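Local structure of PF04016 domain protein (Desulfitobacterium hafniense, 3L5O) at residues 47-52 / 101-106; 96-101 / 195-200; 166-171 / 199-204; 218-223 / 257-262; 241-244 / 248-251. The protein is of unknown function but combines enolase-like and Rossmann-like folds, may bind an adenosyl group and possibly takes part in heavy-metal chelation. All coordinates share one frame; numbering follows the deposited sequence.

Interaction 1: residues 47-52 / 101-106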
# COMPACT_ATOMS: atom_id res chain seq x y z
N SER A 47 4.00 4.88 -9.53
CA SER A 47 5.11 4.20 -10.17
C SER A 47 4.69 2.73 -10.34
O SER A 47 3.94 2.21 -9.53
CB SER A 47 6.36 4.29 -9.30
OG SER A 47 6.92 5.60 -9.34
N VAL A 48 5.16 2.09 -11.41
CA VAL A 48 4.79 0.71 -11.73
C VAL A 48 6.02 -0.09 -12.24
O VAL A 48 6.81 0.39 -13.05
CB VAL A 48 3.56 0.65 -12.68
CG1 VAL A 48 3.87 1.23 -14.03
CG2 VAL A 48 3.03 -0.78 -12.81
N ILE A 49 6.17 -1.30 -11.72
CA ILE A 49 7.22 -2.22 -12.13
C ILE A 49 6.62 -3.57 -12.50
O ILE A 49 5.74 -4.06 -11.83
CB ILE A 49 8.25 -2.38 -10.98
CG1 ILE A 49 8.98 -1.05 -10.79
CG2 ILE A 49 9.21 -3.52 -11.24
CD1 ILE A 49 10.21 -1.11 -9.93
N ARG A 50 7.11 -4.15 -13.59
CA ARG A 50 6.91 -5.55 -13.96
C ARG A 50 8.17 -6.34 -13.71
O ARG A 50 9.24 -5.91 -14.10
CB ARG A 50 6.59 -5.68 -15.44
CG ARG A 50 6.22 -7.10 -15.84
CD ARG A 50 5.64 -7.24 -17.25
NE ARG A 50 6.60 -6.88 -18.30
CZ ARG A 50 7.62 -7.61 -18.70
NH1 ARG A 50 7.88 -8.78 -18.13
NH2 ARG A 50 8.42 -7.17 -19.67
N SER A 51 8.03 -7.51 -13.07
CA SER A 51 9.07 -8.53 -13.01
C SER A 51 8.39 -9.82 -13.47
O SER A 51 7.50 -10.30 -12.77
CB SER A 51 9.59 -8.74 -11.58
OG SER A 51 10.59 -9.77 -11.53
N GLY A 52 8.83 -10.36 -14.62
CA GLY A 52 8.10 -11.43 -15.30
C GLY A 52 6.63 -11.16 -15.56
O GLY A 52 6.27 -10.19 -16.24
N ILE A 101 8.81 -4.05 -4.62
CA ILE A 101 8.31 -5.00 -3.62
C ILE A 101 7.03 -5.70 -4.11
O ILE A 101 6.90 -6.93 -4.01
CB ILE A 101 8.07 -4.29 -2.27
CG1 ILE A 101 9.41 -3.95 -1.63
CG2 ILE A 101 7.21 -5.14 -1.33
CD1 ILE A 101 9.30 -2.97 -0.49
N ASN A 102 6.12 -4.91 -4.67
CA ASN A 102 4.80 -5.44 -5.02
C ASN A 102 4.84 -6.27 -6.30
O ASN A 102 3.94 -7.08 -6.54
CB ASN A 102 3.77 -4.30 -5.11
CG ASN A 102 3.41 -3.73 -3.74
OD1 ASN A 102 3.45 -4.42 -2.73
ND2 ASN A 102 3.08 -2.47 -3.72
N ALA A 103 5.88 -6.09 -7.11
CA ALA A 103 6.09 -6.91 -8.31
C ALA A 103 6.39 -8.35 -7.90
O ALA A 103 5.97 -9.25 -8.57
CB ALA A 103 7.21 -6.37 -9.14
N TYR A 104 7.10 -8.57 -6.80
CA TYR A 104 7.23 -9.95 -6.26
C TYR A 104 5.91 -10.40 -5.59
O TYR A 104 5.26 -11.29 -6.11
CB TYR A 104 8.35 -10.07 -5.26
CG TYR A 104 8.38 -11.44 -4.62
CD1 TYR A 104 8.66 -12.57 -5.38
CD2 TYR A 104 8.16 -11.60 -3.27
CE1 TYR A 104 8.69 -13.83 -4.80
CE2 TYR A 104 8.19 -12.84 -2.68
CZ TYR A 104 8.46 -13.95 -3.45
OH TYR A 104 8.49 -15.15 -2.82
N TYR A 105 5.54 -9.79 -4.46
CA TYR A 105 4.45 -10.33 -3.63
C TYR A 105 3.07 -10.40 -4.30
O TYR A 105 2.25 -11.33 -4.00
CB TYR A 105 4.35 -9.55 -2.32
CG TYR A 105 5.54 -9.71 -1.42
CD1 TYR A 105 5.68 -10.85 -0.62
CD2 TYR A 105 6.53 -8.73 -1.34
CE1 TYR A 105 6.78 -11.01 0.20
CE2 TYR A 105 7.64 -8.90 -0.51
CZ TYR A 105 7.76 -10.04 0.27
OH TYR A 105 8.83 -10.24 1.11
N ASN A 106 2.83 -9.47 -5.22
CA ASN A 106 1.53 -9.34 -5.88
C ASN A 106 1.52 -9.94 -7.27
O ASN A 106 0.59 -9.70 -8.06
CB ASN A 106 1.03 -7.86 -5.94
CG ASN A 106 0.94 -7.20 -4.56
OD1 ASN A 106 1.25 -7.81 -3.54
ND2 ASN A 106 0.53 -5.93 -4.54
O HOH W 1 7.02 -11.22 -10.14

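Interaction 2: residues 96-101 / 195-200. With IMD (imidazole), chain D.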
# COMPACT_ATOMS: atom_id res chain seq x y z
N ILE A 96 8.96 3.90 -6.18
CA ILE A 96 9.57 2.89 -7.07
C ILE A 96 9.98 1.62 -6.32
O ILE A 96 9.74 0.51 -6.78
CB ILE A 96 10.77 3.53 -7.79
CG1 ILE A 96 10.25 4.62 -8.74
CG2 ILE A 96 11.60 2.53 -8.54
CD1 ILE A 96 11.33 5.49 -9.38
N GLY A 97 10.61 1.81 -5.16
CA GLY A 97 10.94 0.74 -4.24
C GLY A 97 9.73 -0.07 -3.83
O GLY A 97 9.82 -1.28 -3.79
N LEU A 98 8.61 0.58 -3.51
CA LEU A 98 7.40 -0.16 -3.18
C LEU A 98 6.80 -0.87 -4.41
O LEU A 98 6.31 -1.98 -4.30
CB LEU A 98 6.35 0.74 -2.52
CG LEU A 98 5.03 0.08 -2.06
CD1 LEU A 98 5.25 -1.10 -1.11
CD2 LEU A 98 4.16 1.14 -1.41
N ALA A 99 6.83 -0.24 -5.58
CA ALA A 99 6.45 -0.93 -6.81
C ALA A 99 7.26 -2.24 -7.04
O ALA A 99 6.68 -3.28 -7.35
CB ALA A 99 6.56 0.03 -8.02
N ALA A 100 8.56 -2.21 -6.77
CA ALA A 100 9.42 -3.37 -6.89
C ALA A 100 9.03 -4.45 -5.86
O ALA A 100 8.91 -5.62 -6.21
CB ALA A 100 10.89 -2.98 -6.69
N ILE A 101 8.81 -4.05 -4.62
CA ILE A 101 8.31 -5.00 -3.62
C ILE A 101 7.03 -5.70 -4.11
O ILE A 101 6.90 -6.93 -4.01
CB ILE A 101 8.07 -4.29 -2.27
CG1 ILE A 101 9.41 -3.95 -1.63
CG2 ILE A 101 7.21 -5.14 -1.33
CD1 ILE A 101 9.30 -2.97 -0.49
N ALA A 195 0.32 4.31 1.34
CA ALA A 195 1.22 5.48 1.19
C ALA A 195 2.13 5.65 2.40
O ALA A 195 3.16 6.29 2.29
CB ALA A 195 0.44 6.78 0.94
N SER A 196 1.72 5.13 3.56
CA SER A 196 2.51 5.21 4.76
C SER A 196 3.82 4.41 4.69
O SER A 196 4.76 4.70 5.40
CB SER A 196 1.72 4.75 5.97
OG SER A 196 1.31 3.40 5.81
N VAL A 197 3.86 3.40 3.84
CA VAL A 197 5.10 2.67 3.58
C VAL A 197 6.08 3.60 2.93
O VAL A 197 7.26 3.69 3.34
CB VAL A 197 4.85 1.44 2.62
CG1 VAL A 197 6.16 0.73 2.27
CG2 VAL A 197 3.89 0.50 3.26
N VAL A 198 5.61 4.31 1.91
CA VAL A 198 6.46 5.20 1.14
C VAL A 198 6.99 6.36 1.98
O VAL A 198 8.17 6.72 1.90
CB VAL A 198 5.69 5.77 -0.07
CG1 VAL A 198 6.52 6.85 -0.76
CG2 VAL A 198 5.30 4.66 -1.07
N ASP A 199 6.15 6.98 2.80
CA ASP A 199 6.67 8.13 3.54
C ASP A 199 7.28 7.79 4.92
O ASP A 199 7.79 8.67 5.60
CB ASP A 199 5.65 9.28 3.56
CG ASP A 199 4.40 8.92 4.19
OD1 ASP A 199 4.45 7.98 5.03
OD2 ASP A 199 3.32 9.52 3.93
N LYS A 200 7.29 6.51 5.28
CA LYS A 200 7.94 6.02 6.51
C LYS A 200 7.22 6.43 7.79
O LYS A 200 7.79 6.39 8.88
CB LYS A 200 9.43 6.38 6.56
CG LYS A 200 10.40 5.27 6.06
CD LYS A 200 10.35 4.99 4.57
CE LYS A 200 11.02 6.12 3.77
NZ LYS A 200 10.76 5.87 2.30
N1 IMD D . -0.76 9.36 4.75
C2 IMD D . 0.18 8.47 4.33
N3 IMD D . 1.18 8.46 5.22
C4 IMD D . 0.90 9.33 6.20
C5 IMD D . -0.33 9.90 5.91

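Interaction 3: residues 166-171 / 199-204. With IMD (imidazole), chain D.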
# COMPACT_ATOMS: atom_id res chain seq x y z
N LEU A 166 -7.54 11.00 9.35
CA LEU A 166 -6.26 11.72 9.52
C LEU A 166 -5.58 11.74 8.18
O LEU A 166 -5.47 10.70 7.55
CB LEU A 166 -5.37 10.99 10.51
CG LEU A 166 -5.83 10.90 11.97
CD1 LEU A 166 -6.63 9.63 12.26
CD2 LEU A 166 -4.65 10.93 12.84
N GLU A 167 -5.16 12.93 7.73
CA GLU A 167 -4.44 13.09 6.45
C GLU A 167 -3.32 14.12 6.58
O GLU A 167 -3.36 15.01 7.43
CB GLU A 167 -5.41 13.58 5.38
CG GLU A 167 -6.60 12.67 5.09
CD GLU A 167 -7.72 13.37 4.34
OE1 GLU A 167 -8.10 14.47 4.76
OE2 GLU A 167 -8.23 12.83 3.34
N TRP A 168 -2.32 14.05 5.70
CA TRP A 168 -1.26 15.08 5.62
C TRP A 168 -1.84 16.42 5.39
O TRP A 168 -1.41 17.38 6.01
CB TRP A 168 -0.27 14.80 4.47
CG TRP A 168 0.81 13.84 4.82
CD1 TRP A 168 1.06 12.62 4.25
CD2 TRP A 168 1.82 14.02 5.83
NE1 TRP A 168 2.15 12.02 4.84
CE2 TRP A 168 2.64 12.86 5.81
CE3 TRP A 168 2.12 15.04 6.76
CZ2 TRP A 168 3.73 12.69 6.68
CZ3 TRP A 168 3.22 14.87 7.63
CH2 TRP A 168 4.00 13.69 7.58
N SER A 169 -2.80 16.50 4.46
CA SER A 169 -3.44 17.74 4.10
C SER A 169 -4.93 17.55 4.27
O SER A 169 -5.62 17.19 3.33
CB SER A 169 -3.13 18.13 2.63
OG SER A 169 -1.74 18.29 2.41
N PRO A 170 -5.44 17.76 5.48
CA PRO A 170 -6.81 17.35 5.77
C PRO A 170 -7.91 18.17 5.09
O PRO A 170 -7.80 19.39 5.00
CB PRO A 170 -6.90 17.49 7.29
CG PRO A 170 -5.83 18.46 7.65
CD PRO A 170 -4.77 18.37 6.64
N GLU A 171 -8.98 17.49 4.68
CA GLU A 171 -10.20 18.14 4.22
C GLU A 171 -10.95 18.60 5.44
O GLU A 171 -10.57 18.30 6.56
CB GLU A 171 -11.09 17.17 3.44
CG GLU A 171 -10.42 16.37 2.33
CD GLU A 171 -11.40 15.36 1.72
OE1 GLU A 171 -12.39 15.79 1.08
OE2 GLU A 171 -11.18 14.13 1.90
N ASP A 199 6.15 6.98 2.80
CA ASP A 199 6.67 8.13 3.54
C ASP A 199 7.28 7.79 4.92
O ASP A 199 7.79 8.67 5.60
CB ASP A 199 5.65 9.28 3.56
CG ASP A 199 4.40 8.92 4.19
OD1 ASP A 199 4.45 7.98 5.03
OD2 ASP A 199 3.32 9.52 3.93
N LYS A 200 7.29 6.51 5.28
CA LYS A 200 7.94 6.02 6.51
C LYS A 200 7.22 6.43 7.79
O LYS A 200 7.79 6.39 8.88
CB LYS A 200 9.43 6.38 6.56
CG LYS A 200 10.40 5.27 6.06
CD LYS A 200 10.35 4.99 4.57
CE LYS A 200 11.02 6.12 3.77
NZ LYS A 200 10.76 5.87 2.30
N THR A 201 5.94 6.76 7.68
CA THR A 201 5.09 6.99 8.86
C THR A 201 4.59 5.68 9.45
O THR A 201 4.18 5.64 10.61
CB THR A 201 3.89 7.90 8.53
OG1 THR A 201 3.18 7.40 7.38
CG2 THR A 201 4.37 9.29 8.17
N LEU A 202 4.64 4.62 8.65
CA LEU A 202 3.99 3.37 9.02
C LEU A 202 4.47 2.80 10.37
O LEU A 202 3.64 2.44 11.17
CB LEU A 202 4.12 2.31 7.91
CG LEU A 202 3.43 0.96 8.18
CD1 LEU A 202 1.93 1.11 8.33
CD2 LEU A 202 3.72 -0.02 7.03
N PRO A 203 5.77 2.67 10.62
CA PRO A 203 6.18 2.02 11.88
C PRO A 203 5.60 2.75 13.11
O PRO A 203 5.10 2.07 14.00
CB PRO A 203 7.70 2.06 11.82
CG PRO A 203 8.04 2.19 10.34
CD PRO A 203 6.93 3.01 9.75
N ARG A 204 5.59 4.08 13.14
CA ARG A 204 5.06 4.77 14.32
C ARG A 204 3.54 4.57 14.40
O ARG A 204 2.99 4.33 15.46
CB ARG A 204 5.42 6.26 14.31
CG ARG A 204 4.85 7.00 15.54
CD ARG A 204 5.27 6.35 16.86
NE ARG A 204 4.75 7.08 18.00
CZ ARG A 204 4.85 6.67 19.27
NH1 ARG A 204 5.45 5.53 19.55
NH2 ARG A 204 4.32 7.38 20.24
N1 IMD D . -0.76 9.36 4.75
C2 IMD D . 0.18 8.47 4.33
N3 IMD D . 1.18 8.46 5.22
C4 IMD D . 0.90 9.33 6.20
C5 IMD D . -0.33 9.90 5.91

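Interaction 4: residues 218-223 / 257-262. With EDO (1,2-ethanediol), chain F.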
# COMPACT_ATOMS: atom_id res chain seq x y z
N VAL A 218 -4.19 -0.61 3.49
CA VAL A 218 -5.16 -0.57 2.39
C VAL A 218 -4.64 0.26 1.23
O VAL A 218 -4.09 1.34 1.42
CB VAL A 218 -6.52 0.14 2.81
CG1 VAL A 218 -7.54 0.11 1.67
CG2 VAL A 218 -7.10 -0.48 4.03
N GLY A 219 -4.91 -0.22 0.03
CA GLY A 219 -4.68 0.54 -1.17
C GLY A 219 -3.92 -0.31 -2.18
O GLY A 219 -3.44 -1.40 -1.87
N PRO A 220 -3.83 0.18 -3.41
CA PRO A 220 -3.19 -0.53 -4.51
C PRO A 220 -1.71 -0.89 -4.30
O PRO A 220 -1.25 -1.89 -4.87
CB PRO A 220 -3.33 0.47 -5.66
CG PRO A 220 -4.50 1.28 -5.31
CD PRO A 220 -4.41 1.47 -3.85
N GLY A 221 -1.01 -0.09 -3.49
CA GLY A 221 0.38 -0.30 -3.13
C GLY A 221 0.63 -1.15 -1.89
O GLY A 221 1.76 -1.19 -1.37
N THR A 222 -0.38 -1.86 -1.43
CA THR A 222 -0.24 -2.77 -0.31
C THR A 222 0.38 -4.07 -0.80
O THR A 222 -0.14 -4.70 -1.74
CB THR A 222 -1.61 -3.09 0.27
OG1 THR A 222 -2.24 -1.87 0.71
CG2 THR A 222 -1.49 -3.99 1.49
N PRO A 223 1.51 -4.46 -0.21
CA PRO A 223 2.10 -5.77 -0.47
C PRO A 223 1.30 -6.89 0.19
O PRO A 223 0.93 -6.78 1.35
CB PRO A 223 3.52 -5.66 0.14
CG PRO A 223 3.70 -4.24 0.57
CD PRO A 223 2.34 -3.65 0.71
N VAL A 257 -8.01 6.81 -16.74
CA VAL A 257 -8.84 5.85 -16.03
C VAL A 257 -8.18 5.50 -14.69
O VAL A 257 -6.98 5.68 -14.52
CB VAL A 257 -9.03 4.56 -16.90
CG1 VAL A 257 -9.95 3.56 -16.23
CG2 VAL A 257 -9.59 4.93 -18.28
N LYS A 258 -8.97 5.03 -13.73
CA LYS A 258 -8.43 4.63 -12.44
C LYS A 258 -7.76 3.27 -12.60
O LYS A 258 -8.16 2.47 -13.45
CB LYS A 258 -9.53 4.57 -11.38
CG LYS A 258 -10.30 5.88 -11.20
N ILE A 259 -6.75 3.01 -11.78
CA ILE A 259 -5.96 1.78 -11.89
C ILE A 259 -6.80 0.52 -11.67
O ILE A 259 -6.45 -0.55 -12.16
CB ILE A 259 -4.79 1.80 -10.88
CG1 ILE A 259 -3.72 0.74 -11.23
CG2 ILE A 259 -5.31 1.62 -9.44
CD1 ILE A 259 -3.19 0.77 -12.68
N TYR A 260 -7.91 0.66 -10.94
CA TYR A 260 -8.75 -0.49 -10.60
C TYR A 260 -9.34 -1.21 -11.80
O TYR A 260 -9.66 -2.38 -11.71
CB TYR A 260 -9.87 -0.07 -9.64
CG TYR A 260 -9.34 0.39 -8.30
CD1 TYR A 260 -8.87 -0.53 -7.36
CD2 TYR A 260 -9.27 1.75 -7.98
CE1 TYR A 260 -8.36 -0.12 -6.14
CE2 TYR A 260 -8.77 2.17 -6.75
CZ TYR A 260 -8.32 1.23 -5.84
OH TYR A 260 -7.82 1.66 -4.63
N SER A 261 -9.45 -0.51 -12.93
CA SER A 261 -9.88 -1.12 -14.20
C SER A 261 -8.99 -2.27 -14.67
O SER A 261 -9.44 -3.15 -15.42
CB SER A 261 -9.91 -0.06 -15.29
OG SER A 261 -10.77 1.00 -14.91
N ALA A 262 -7.72 -2.23 -14.26
CA ALA A 262 -6.72 -3.21 -14.70
C ALA A 262 -6.59 -4.42 -13.77
O ALA A 262 -5.68 -5.23 -13.96
CB ALA A 262 -5.36 -2.53 -14.85
C1 EDO F . -7.74 -1.58 -1.81
O1 EDO F . -7.45 -1.07 -3.10
C2 EDO F . -8.95 -2.51 -1.78
O2 EDO F . -8.64 -3.83 -1.35

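Interaction 5: residues 241-244 / 248-251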
# COMPACT_ATOMS: atom_id res chain seq x y z
N VAL A 241 -3.14 -6.92 -10.14
CA VAL A 241 -3.23 -6.59 -11.57
C VAL A 241 -3.51 -7.86 -12.41
O VAL A 241 -2.77 -8.82 -12.35
CB VAL A 241 -1.94 -5.89 -12.08
CG1 VAL A 241 -1.97 -5.77 -13.63
CG2 VAL A 241 -1.80 -4.53 -11.44
N LYS A 242 -4.58 -7.85 -13.20
CA LYS A 242 -4.87 -8.96 -14.11
C LYS A 242 -4.53 -8.63 -15.59
O LYS A 242 -4.38 -9.53 -16.43
CB LYS A 242 -6.34 -9.40 -13.98
CG LYS A 242 -6.71 -9.97 -12.60
CD LYS A 242 -8.22 -10.24 -12.47
N ASP A 243 -4.40 -7.34 -15.88
CA ASP A 243 -4.08 -6.85 -17.21
C ASP A 243 -2.80 -6.01 -17.08
O ASP A 243 -2.86 -4.80 -16.82
CB ASP A 243 -5.25 -6.01 -17.73
CG ASP A 243 -5.27 -5.88 -19.24
OD1 ASP A 243 -4.19 -5.89 -19.89
OD2 ASP A 243 -6.33 -5.76 -19.87
N ASN A 244 -1.65 -6.68 -17.24
CA ASN A 244 -0.33 -6.06 -17.13
C ASN A 244 -0.14 -4.90 -18.10
O ASN A 244 0.18 -3.79 -17.68
CB ASN A 244 0.78 -7.10 -17.38
CG ASN A 244 0.94 -8.11 -16.23
OD1 ASN A 244 0.17 -8.10 -15.24
ND2 ASN A 244 1.94 -9.00 -16.36
N PHE A 248 0.02 -0.55 -17.15
CA PHE A 248 1.05 0.39 -17.61
C PHE A 248 0.47 1.54 -18.43
O PHE A 248 0.91 2.68 -18.28
CB PHE A 248 2.13 -0.32 -18.40
CG PHE A 248 3.25 -0.89 -17.54
CD1 PHE A 248 3.08 -2.10 -16.85
CD2 PHE A 248 4.46 -0.23 -17.43
CE1 PHE A 248 4.11 -2.63 -16.07
CE2 PHE A 248 5.49 -0.75 -16.67
CZ PHE A 248 5.31 -1.96 -15.97
N ARG A 249 -0.50 1.25 -19.28
CA ARG A 249 -1.18 2.30 -20.04
C ARG A 249 -1.75 3.32 -19.09
O ARG A 249 -1.51 4.51 -19.25
CB ARG A 249 -2.27 1.72 -20.95
CG ARG A 249 -1.70 0.79 -22.03
CD ARG A 249 -2.65 0.52 -23.21
NE ARG A 249 -3.73 -0.41 -22.88
CZ ARG A 249 -3.67 -1.74 -23.01
NH1 ARG A 249 -2.58 -2.35 -23.47
NH2 ARG A 249 -4.73 -2.48 -22.68
N ILE A 250 -2.45 2.87 -18.06
CA ILE A 250 -3.09 3.76 -17.11
C ILE A 250 -2.05 4.60 -16.35
O ILE A 250 -2.20 5.82 -16.25
CB ILE A 250 -3.98 2.95 -16.10
CG1 ILE A 250 -5.19 2.35 -16.83
CG2 ILE A 250 -4.41 3.84 -14.94
CD1 ILE A 250 -5.87 1.20 -16.11
N VAL A 251 -1.02 3.95 -15.81
CA VAL A 251 -0.01 4.64 -14.98
C VAL A 251 0.74 5.70 -15.79
O VAL A 251 1.12 6.75 -15.27
CB VAL A 251 1.04 3.66 -14.35
CG1 VAL A 251 2.13 4.42 -13.57
CG2 VAL A 251 0.35 2.62 -13.45

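Interaction 1: residues 47-52 / 101-106
Ile49 turns its CG1 opposite the carbonyl carbon (chi1 -67°), which swings the CG2 branch out to meet the methyl of Ala103. In Ser51, two residues along the strand, OG lies anti to its own N (chi1 179°), and CB is the part of the side chain that approaches Ala103. The setting is a sheet-and-helix layer: strand 46-51 is the middle strand of a three-stranded antiparallel sheet, and helix 91-105 packs on one face of it, consistent with the enolase-like part of the protein. Alternation along the strand aims Ile49 and Ser51 at the helix, while Arg50 points away.

Ala103 CB is 4.1 Å from Ile49 CG2 and 4.2 Å from Ser51 CB. It also approaches the backbone, with Ile49 O 3.8 Å from Ala103 CB. Because the helix offers just a methyl, the two chains run near each other, the CA atoms of Ser51 and Ala103 being 5.8 Å apart. Leu79 of helix 79-83 touches all three side chains, and the Ser51 hydroxyl is hydrogen-bonded to Leu36 O. On the other side of the strand, Arg50 NH1 donates to Gly52 O, and its NE forms a salt bridge with Glu39. Polar linkage across the contact comes from one water, which donates to Ser51 O at 2.8 Å and to Ala103 O at 2.7 Å.

Interaction 2: residues 96-101 / 195-200
Leu98 pushes its forked end between Val197 and Val198, and its side chain crosses each valine at about a right angle. Its CG extends away from the backbone N (chi1 -178°), carrying both methyls out from helix 91-105 toward helix 195-199. The fork divides the work: Leu98 CD1 meets Val197 CG1 at 3.9 Å, while Leu98 CD2 meets Val198 CG2 at 3.7 Å. Leu98 CD2 also comes within 4.1 Å of Val197 CB, seating it in the notch between the consecutive valines. The contact joins a helix that probably belongs to the enolase-like part to the short, weakly bonded helix that follows strand 189-193 of the Rossmann-like sheet.

The polar ends of Lys200 and Asp199 have their partners away from Leu98. Past the helix end, where Lys200 has positive phi, its chain folds back and NZ donates to Val198 O at 2.8 Å. The same ammonium bonds Val86 O and Ser88 O and makes a cation-pi contact with Trp89. Asp199 faces a bound imidazole, probably from the crystallisation liquor: Asp199 OD2 lies 2.7 Å from imidazole N3, and a weak hydrogen bond runs from N3 to Asp199 OD1 at 3.3 Å. An alanine here would remove both carboxylate oxygens and would probably leave the imidazole nitrogen, the Thr201 hydroxyl and Trp168 NE1 without their acceptor. The short helix is thus two-sided in its chemistry: the contact of Leu98 with the two valines is wholly apolar, and the ligand-facing side carries the carboxylate.

Interaction 3: residues 166-171 / 199-204
Trp168 NE1 donates to Asp199 OD2 at 2.9 Å in an almost straight bond, 173° at the hydrogen. The oxygen sits at the edge of the indole, near its plane, but from the aspartate's side the donor arrives above the carboxylate plane, and the two flat groups stand 84° apart. Beside this bond, Trp168 CZ2 rests 3.8 Å from Thr201 CG2.

The bound imidazole completes the first shell: its C4 is 3.3 Å from Trp168 NE1, and its N3 is 3.1 Å from Thr201 OG1. Thr201 also holds the aspartate by its other oxygen. With chi1 at 52°, OG1 stands between the backbone N and the carbonyl carbon, near enough for Thr201 OG1 to donate to Asp199 OD1 at 2.7 Å. Thr201 N donates to Asp199 OD1 as well, at 3.3 Å, closing an Asx turn; the hydroxyl comes on the syn side and the amide on the anti side, both from one face of the carboxylate.

Farther out, Arg61 makes a cation-pi contact with the indole. The contact joins the loop after strand 162-167 to the link between helices 195-199 and 202-208. With OD1 bound by threonine and OD2 by tryptophan, the carboxylate is probably held against rotation; the imidazole, probably from the crystallisation liquor, may mark a pocket, though this contact does not settle whether it is the adenosyl site.

Interaction 4: residues 218-223 / 257-262
Pro220 is the second residue of a type I turn from Gly219 to Thr222, just after strand 214-218, and presents its ring to Ile259 and Tyr260 of the 3-10 segment 259-262, which leads into strand 263-269, the antiparallel edge of the mixed sheet. Two donors grip Gly219 O from the same face: Thr222 N, which closes the turn, and Thr222 OG1 at 2.9 Å.

Pro220 CG lies 3.4 Å from Tyr260 OH and 3.9 Å from Tyr260 CZ, the two side chains crossing at about a right angle, and Pro220 CG also reaches Ile259 CG2 at 4.2 Å. That same isoleucine methyl lies over one face of the Tyr260 ring, offset toward its rim. A 1,2-ethanediol, probably from the crystallisation liquor, sits at the edge of the tyrosine ring, its O1 hydrogen-bonded to Tyr260 OH at 3.2 Å; it also bonds Gly238 O. Cutting Pro220 back to an alanine takes away CG and CD, which would probably open a gap beside the phenol and leave Tyr260 freer to turn.

Leu57 of strand 54-59 touches both Pro220 and Ile259. Phe239 of strand 235-241 meets the Tyr260 ring at about 90°, and Lys265 of strand 263-269 adds a cation-pi contact. Asn102 in the last turn of helix 91-105 and Asn106 just past it bond the carbonyls of Gly221 and Thr222.

Interaction 5: residues 241-244 / 248-251
Phe248 N donates to Asn244 O at 3.3 Å with an angle of 160° at the hydrogen, the i to i+4 bond of the first turn of helix 244-251. The same oxygen also lies at the edge of the Phe248 ring, near its plane, with Asn244 O 3.5 Å from Phe248 CD1. The phenylalanine's chi1 of -87° keeps that ring edge beside the carbonyl one turn back.

Just ahead of the helix, Asp243 holds the N-cap position: its OD1 takes a weak hydrogen bond from Arg246 N, giving a partner, though a weak one, to an amide that the start of a helix leaves without a backbone acceptor. The negative carboxylate at this end probably also suits the helix dipole. Arg249 comes round toward it, but Asp243 OD1 stays 4.4 Å from Arg249 NH2, beyond a salt bridge, and well out of the guanidinium plane. The attraction is therefore between charges alone, with no N-H aimed at the oxygen. The arginine finds its firmer partner in Glu255, which forms a salt bridge with NE, while Asn244 ND2 bonds Asn53 O.

This is the turn from strand 235-241 into helix 244-251, and the backbones of Lys242 and Asp243 are tied to Ala262, just before strand 263-269. The helix covers the three-stranded sheet: Phe248 packs on Val41 and Val48 of strands 39-42 and 46-51, and Val251 on Val48 and on Leu57 of strand 54-59.

How the interactions relate
Interactions 1 and 5 lie against the two faces of the three-stranded sheet, their centres 11 Å apart: Ile49 faces helix 91-105, whereas Val48 CG1 meets Phe248 CE2 at 3.7 Å. Helix 91-105 carries on into interaction 2, where Leu98 CD1 also lies 3.9 Å from Pro223 CG of interaction 4, tying what is probably the enolase-like layer to the Rossmann-like part. Interaction 5 is nested in the loop that interaction 4 closes, their centres 10 Å apart. Interactions 2 and 3 share Asp199 and the imidazole, which may mark a pocket; interaction 5 lies about 27 Å, centre to centre, from interaction 3.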